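Local atomic coordinates of Alpha/beta hydrolase (Legionella pneumophila subsp. pneumophila str. Philadelphia 1, PDB entry 4EZI), a protein that is a putative alpha/beta hydrolase of unproven function, perhaps a lipase acting on triacylglycerols. Residues Leu163-Tyr168 with Val177-Leu182. Sequence-based numbering, arbitrary orientation.
Sequences LYLAGY and VMFEML
The one ring at this contact is that of F179, and L165 CD1 comes to it obliquely, neither squarely over a face nor squarely at an edge. The closer touch is lower on the residue, where L165 CD1 lies 4.1 Å from F179 CB and equally near to F179 CA. The F179 side chain also touches P306 and T307 of a loop. L165 is the strand residue that carries the contact, and its two methyls split the work. CD1 takes the helix backbone side and also meets L182 tip to tip, with L165 CD1 and L182 CD1 4.0 Å apart. CD2 takes the selenomethionine M178, lying 3.9 Å from M178 CE and only slightly farther from SE. The side chains of L165 and M178 cross obliquely here. M178 reaches the strand because CG is anti to the backbone N (chi1 177°) and the chain stays extended to its methyl. M178 also touches S78 and Q80 of strand 74-80, so it bridges two neighbouring strands. All four touching side chains are buried and apolar. No hydrogen bond joins the two segments. The axes of segments 163-168 and 177-182 approach to 9.7 Å and run roughly antiparallel, at 148°. On the other sheet face, Y164 and A166 pack against helix 355-370. Within the sheet, the L165 backbone is hydrogen-bonded to A193 and A195. The sheet is thus sandwiched between helices at this strand. Strand 162-168, helix 170-185 and strand 193-197 form a beta-alpha-beta unit of the alpha/beta hydrolase fold. G167 on the strand, S169 in the turn and G171 on the helix match a nucleophile elbow, with S169 the probable nucleophile. The contact is the hydrophobic seam where the helix after that elbow folds back on its strand.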
loop_
_atom_site.group_PDB
_atom_site.type_symbol
_atom_site.label_atom_id
_atom_site.label_comp_id
_atom_site.label_asym_id
_atom_site.label_seq_id
_atom_site.Cartn_x
_atom_site.Cartn_y
_atom_site.Cartn_z
ATOM N N LEU A 163 14.295 0.308 10.413
ATOM C CA LEU A 163 13.036 0.703 9.804
ATOM C C LEU A 163 12.892 0.032 8.446
ATOM O O LEU A 163 13.733 0.208 7.551
ATOM C CB LEU A 163 12.972 2.221 9.659
ATOM C CG LEU A 163 11.758 2.797 8.934
ATOM C CD1 LEU A 163 10.426 2.441 9.612
ATOM C CD2 LEU A 163 11.898 4.295 8.799
ATOM N N TYR A 164 11.818 -0.727 8.277
ATOM C CA TYR A 164 11.563 -1.477 7.061
ATOM C C TYR A 164 10.241 -0.995 6.450
ATOM O O TYR A 164 9.289 -0.766 7.188
ATOM C CB TYR A 164 11.459 -2.977 7.378
ATOM C CG TYR A 164 12.542 -3.501 8.300
ATOM C CD1 TYR A 164 13.825 -3.741 7.841
ATOM C CD2 TYR A 164 12.285 -3.700 9.648
ATOM C CE1 TYR A 164 14.820 -4.219 8.716
ATOM C CE2 TYR A 164 13.244 -4.168 10.511
ATOM C CZ TYR A 164 14.522 -4.404 10.053
ATOM O OH TYR A 164 15.483 -4.891 10.904
ATOM N N LEU A 165 10.171 -0.877 5.126
ATOM C CA LEU A 165 8.950 -0.393 4.469
ATOM C C LEU A 165 8.491 -1.447 3.462
ATOM O O LEU A 165 9.260 -1.819 2.580
ATOM C CB LEU A 165 9.211 0.931 3.738
ATOM C CG LEU A 165 9.938 2.042 4.507
ATOM C CD1 LEU A 165 10.154 3.225 3.560
ATOM C CD2 LEU A 165 9.238 2.458 5.787
ATOM N N ALA A 166 7.235 -1.882 3.543
ATOM C CA ALA A 166 6.689 -2.865 2.601
ATOM C C ALA A 166 5.224 -2.558 2.337
ATOM O O ALA A 166 4.570 -1.877 3.103
ATOM C CB ALA A 166 6.835 -4.289 3.126
ATOM N N GLY A 167 4.709 -3.153 1.272
ATOM C CA GLY A 167 3.299 -3.065 0.973
ATOM C C GLY A 167 2.993 -3.928 -0.217
ATOM O O GLY A 167 3.907 -4.494 -0.818
ATOM N N TYR A 168 1.716 -3.998 -0.607
ATOM C CA TYR A 168 1.321 -4.819 -1.766
ATOM C C TYR A 168 0.356 -4.024 -2.610
ATOM O O TYR A 168 -0.551 -3.376 -2.103
ATOM C CB TYR A 168 0.658 -6.124 -1.307
ATOM C CG TYR A 168 0.652 -7.199 -2.382
ATOM C CD1 TYR A 168 1.814 -7.894 -2.667
ATOM C CD2 TYR A 168 -0.484 -7.508 -3.134
ATOM C CE1 TYR A 168 1.840 -8.878 -3.658
ATOM C CE2 TYR A 168 -0.463 -8.464 -4.130
ATOM C CZ TYR A 168 0.710 -9.151 -4.378
ATOM O OH TYR A 168 0.794 -10.074 -5.382
ATOM N N VAL A 177 6.456 5.690 -2.880
ATOM C CA VAL A 177 6.319 7.143 -2.724
ATOM C C VAL A 177 6.643 7.602 -1.293
ATOM O O VAL A 177 7.224 8.679 -1.091
ATOM C CB VAL A 177 4.966 7.688 -3.260
ATOM C CG1 VAL A 177 4.854 7.377 -4.754
ATOM C CG2 VAL A 177 3.761 7.169 -2.464
HETATM N N MSE A 178 6.339 6.763 -0.305
HETATM C CA MSE A 178 6.752 7.010 1.075
HETATM C C MSE A 178 8.287 7.047 1.162
HETATM O O MSE A 178 8.855 7.938 1.795
HETATM C CB MSE A 178 6.204 5.888 1.956
HETATM C CG MSE A 178 6.624 5.992 3.405
HETATM SE SE MSE A 178 5.984 4.470 4.393
HETATM C CE MSE A 178 6.445 5.166 6.126
ATOM N N PHE A 179 8.933 6.055 0.577
ATOM C CA PHE A 179 10.405 5.978 0.550
ATOM C C PHE A 179 11.026 7.237 -0.077
ATOM O O PHE A 179 11.934 7.857 0.492
ATOM C CB PHE A 179 10.754 4.734 -0.237
ATOM C CG PHE A 179 12.232 4.377 -0.321
ATOM C CD1 PHE A 179 13.183 4.730 0.635
ATOM C CD2 PHE A 179 12.635 3.601 -1.389
ATOM C CE1 PHE A 179 14.504 4.294 0.509
ATOM C CE2 PHE A 179 13.936 3.142 -1.498
ATOM C CZ PHE A 179 14.867 3.507 -0.549
ATOM N N GLU A 180 10.490 7.651 -1.230
ATOM C CA GLU A 180 10.962 8.828 -1.914
ATOM C C GLU A 180 10.843 10.059 -1.030
ATOM O O GLU A 180 11.780 10.871 -0.942
ATOM C CB GLU A 180 10.191 9.001 -3.238
ATOM C CG GLU A 180 10.621 10.184 -4.049
ATOM C CD GLU A 180 9.839 10.336 -5.313
ATOM O OE1 GLU A 180 8.629 10.017 -5.296
ATOM O OE2 GLU A 180 10.417 10.795 -6.320
HETATM N N MSE A 181 9.688 10.226 -0.403
HETATM C CA MSE A 181 9.426 11.394 0.416
HETATM C C MSE A 181 10.240 11.398 1.700
HETATM O O MSE A 181 10.667 12.462 2.147
HETATM C CB MSE A 181 7.932 11.523 0.706
HETATM C CG MSE A 181 7.546 12.809 1.420
HETATM SE SE MSE A 181 5.637 13.008 1.702
HETATM C CE MSE A 181 5.093 13.496 -0.118
ATOM N N LEU A 182 10.453 10.236 2.296
ATOM C CA LEU A 182 11.349 10.154 3.451
ATOM C C LEU A 182 12.764 10.620 3.086
ATOM O O LEU A 182 13.371 11.423 3.795
ATOM C CB LEU A 182 11.392 8.737 4.022
ATOM C CG LEU A 182 10.177 8.316 4.868
ATOM C CD1 LEU A 182 10.301 6.835 5.208
ATOM C CD2 LEU A 182 10.040 9.176 6.126
#